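DevB protein (Vibrio cholerae O1 biovar eltor str. N16961, PDB 1Y89) probably hydrolyses 6-phosphogluconolactone to 6-phosphogluconate in the oxidative pentose phosphate pathway. Local coordinates at residues Gln29-Ser34 / Val131-Leu136. Residues are numbered along the deposited sequence; the frame is centred on the assembly and turned at random.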
loop_
_atom_site.group_PDB
_atom_site.type_symbol
_atom_site.label_atom_id
_atom_site.label_comp_id
_atom_site.label_asym_id
_atom_site.label_seq_id
_atom_site.Cartn_x
_atom_site.Cartn_y
_atom_site.Cartn_z
ATOM N N GLN A 29 10.594 -8.765 -19.135
ATOM C CA GLN A 29 10.708 -10.161 -18.688
ATOM C C GLN A 29 9.340 -10.705 -18.285
ATOM O O GLN A 29 8.425 -9.920 -18.047
ATOM C CB GLN A 29 11.646 -10.231 -17.510
ATOM C CG GLN A 29 11.104 -9.426 -16.358
ATOM C CD GLN A 29 12.128 -9.334 -15.262
ATOM O OE1 GLN A 29 12.283 -10.278 -14.466
ATOM N NE2 GLN A 29 12.874 -8.224 -15.242
ATOM N N PRO A 30 9.185 -12.044 -18.256
ATOM C CA PRO A 30 7.893 -12.638 -17.936
ATOM C C PRO A 30 7.403 -12.318 -16.545
ATOM O O PRO A 30 8.175 -12.364 -15.570
ATOM C CB PRO A 30 8.133 -14.153 -18.083
ATOM C CG PRO A 30 9.312 -14.277 -18.969
ATOM C CD PRO A 30 10.189 -13.077 -18.617
ATOM N N VAL A 31 6.119 -11.980 -16.477
ATOM C CA VAL A 31 5.408 -11.728 -15.228
ATOM C C VAL A 31 4.180 -12.644 -15.283
ATOM O O VAL A 31 3.385 -12.583 -16.238
ATOM C CB VAL A 31 4.971 -10.241 -15.082
ATOM C CG1 VAL A 31 4.166 -10.014 -13.757
ATOM C CG2 VAL A 31 6.198 -9.301 -15.187
ATOM N N HIS A 32 4.066 -13.508 -14.275
ATOM C CA HIS A 32 2.959 -14.462 -14.191
ATOM C C HIS A 32 1.886 -13.943 -13.253
ATOM O O HIS A 32 2.143 -13.730 -12.030
ATOM C CB HIS A 32 3.504 -15.821 -13.768
ATOM C CG HIS A 32 4.369 -16.427 -14.821
ATOM N ND1 HIS A 32 3.840 -17.037 -15.941
ATOM C CD2 HIS A 32 5.720 -16.450 -14.973
ATOM C CE1 HIS A 32 4.830 -17.450 -16.718
ATOM N NE2 HIS A 32 5.984 -17.106 -16.150
ATOM N N ILE A 33 0.695 -13.746 -13.830
ATOM C CA ILE A 33 -0.431 -13.142 -13.137
ATOM C C ILE A 33 -1.598 -14.135 -13.125
ATOM O O ILE A 33 -1.943 -14.722 -14.149
ATOM C CB ILE A 33 -0.838 -11.790 -13.765
ATOM C CG1 ILE A 33 0.380 -10.818 -13.678
ATOM C CG2 ILE A 33 -2.135 -11.186 -13.047
ATOM C CD1 ILE A 33 0.296 -9.667 -14.583
ATOM N N SER A 34 -2.176 -14.326 -11.947
ATOM C CA SER A 34 -3.335 -15.203 -11.802
ATOM C C SER A 34 -4.631 -14.363 -11.678
ATOM O O SER A 34 -4.735 -13.478 -10.804
ATOM C CB SER A 34 -3.153 -16.103 -10.590
ATOM O OG SER A 34 -4.332 -16.876 -10.381
ATOM N N VAL A 131 6.018 -19.815 -8.341
ATOM C CA VAL A 131 5.900 -18.572 -7.596
ATOM C C VAL A 131 5.247 -17.500 -8.510
ATOM O O VAL A 131 5.869 -16.965 -9.423
ATOM C CB VAL A 131 7.271 -18.131 -7.061
ATOM C CG1 VAL A 131 7.178 -16.704 -6.399
ATOM C CG2 VAL A 131 7.834 -19.206 -6.074
ATOM N N PHE A 132 3.963 -17.235 -8.292
ATOM C CA PHE A 132 3.297 -16.190 -9.055
ATOM C C PHE A 132 3.815 -14.830 -8.646
ATOM O O PHE A 132 4.106 -14.577 -7.460
ATOM C CB PHE A 132 1.766 -16.272 -8.901
ATOM C CG PHE A 132 1.143 -17.264 -9.867
ATOM C CD1 PHE A 132 1.197 -18.636 -9.611
ATOM C CD2 PHE A 132 0.583 -16.815 -11.062
ATOM C CE1 PHE A 132 0.686 -19.563 -10.521
ATOM C CE2 PHE A 132 0.053 -17.715 -12.003
ATOM C CZ PHE A 132 0.084 -19.073 -11.745
ATOM N N ASP A 133 3.934 -13.964 -9.635
ATOM C CA ASP A 133 4.256 -12.558 -9.359
ATOM C C ASP A 133 3.075 -11.865 -8.705
ATOM O O ASP A 133 3.269 -11.006 -7.832
ATOM C CB ASP A 133 4.660 -11.827 -10.643
ATOM C CG ASP A 133 5.954 -12.354 -11.211
ATOM O OD1 ASP A 133 7.031 -11.963 -10.705
ATOM O OD2 ASP A 133 5.896 -13.182 -12.141
ATOM N N TRP A 134 1.862 -12.260 -9.089
ATOM C CA TRP A 134 0.668 -11.557 -8.624
ATOM C C TRP A 134 -0.549 -12.430 -8.804
ATOM O O TRP A 134 -0.800 -12.967 -9.911
ATOM C CB TRP A 134 0.472 -10.277 -9.442
ATOM C CG TRP A 134 -0.495 -9.264 -8.811
ATOM C CD1 TRP A 134 -0.991 -9.264 -7.523
ATOM C CD2 TRP A 134 -1.004 -8.086 -9.444
ATOM N NE1 TRP A 134 -1.791 -8.151 -7.328
ATOM C CE2 TRP A 134 -1.805 -7.408 -8.491
ATOM C CE3 TRP A 134 -0.871 -7.543 -10.743
ATOM C CZ2 TRP A 134 -2.462 -6.180 -8.786
ATOM C CZ3 TRP A 134 -1.520 -6.329 -11.035
ATOM C CH2 TRP A 134 -2.305 -5.664 -10.055
ATOM N N ILE A 135 -1.325 -12.585 -7.739
ATOM C CA ILE A 135 -2.574 -13.327 -7.828
ATOM C C ILE A 135 -3.668 -12.375 -7.379
ATOM O O ILE A 135 -3.628 -11.855 -6.236
ATOM C CB ILE A 135 -2.548 -14.619 -6.946
ATOM C CG1 ILE A 135 -1.357 -15.535 -7.358
ATOM C CG2 ILE A 135 -3.891 -15.377 -7.022
ATOM C CD1 ILE A 135 -1.285 -16.867 -6.551
ATOM N N LEU A 136 -4.652 -12.175 -8.258
ATOM C CA LEU A 136 -5.846 -11.364 -7.934
ATOM C C LEU A 136 -6.912 -12.341 -7.446
ATOM O O LEU A 136 -7.190 -13.375 -8.130
ATOM C CB LEU A 136 -6.389 -10.670 -9.207
ATOM C CG LEU A 136 -5.402 -9.701 -9.906
ATOM C CD1 LEU A 136 -6.186 -8.899 -11.000
ATOM C CD2 LEU A 136 -4.810 -8.766 -8.920
HETATM O O HOH W 1 8.641 -11.515 -13.077
HETATM O O HOH W 2 -6.757 -15.856 -9.121
#
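Strands 31-34 and 134-136 pair in parallel in the buried middle of the main sheet, Ile-33 bridging to Trp-134 and Ser-34 to Ile-135. The ladder tightens along its course. His-32 O takes the N-H of Trp-134, N to O 3.3 Å, and, weakly, that of Asp-133. Ser-34 N then gives a shorter, straighter bond to Trp-134 O (2.8 Å), and Leu-136 N an equally straight one to Ser-34 O.

Before the second strand begins, Asp-133 replaces a backbone acceptor with its side chain: His-32 N reaches the anti side of OD2 at 2.8 Å, nearly straight at 169° but 23° out of the carboxylate plane. With CG beside its own backbone N (chi1 -66°), Asp-133 crosses Val-31 at about a right angle, CB lying 3.6 Å from Val-31 CG1. A water bridges OD1 and Pro-30 O, and OD1 also forms a salt bridge with Lys-185, so the carboxylate has partners on both oxygens.

The mainly parallel sheet, with helices on both faces, is consistent with the Rossmann-like alpha/beta fold of this family. Ile-33 and Trp-134 lie against helix 10-25, branched and flat apolar groups suiting that interior; the indole NE1 is satisfied by Ser-188. On the other face small Ser-34 leaves room for Ile-135, whose CG1 and CG2 both approach Ser-34 CB at 3.7 Å, while Leu-181 of helix 178-183 packs on Ile-135. Ser-34 OG bonds Lys-176 and a water that donates to Leu-136 O. Phe-132, also beside that helix, brings ring atom CD2 to 3.6 Å from His-32 O, while its ring meets Trp-65 edge-to-face, the same tryptophan that hydrogen-bonds His-32 ND1.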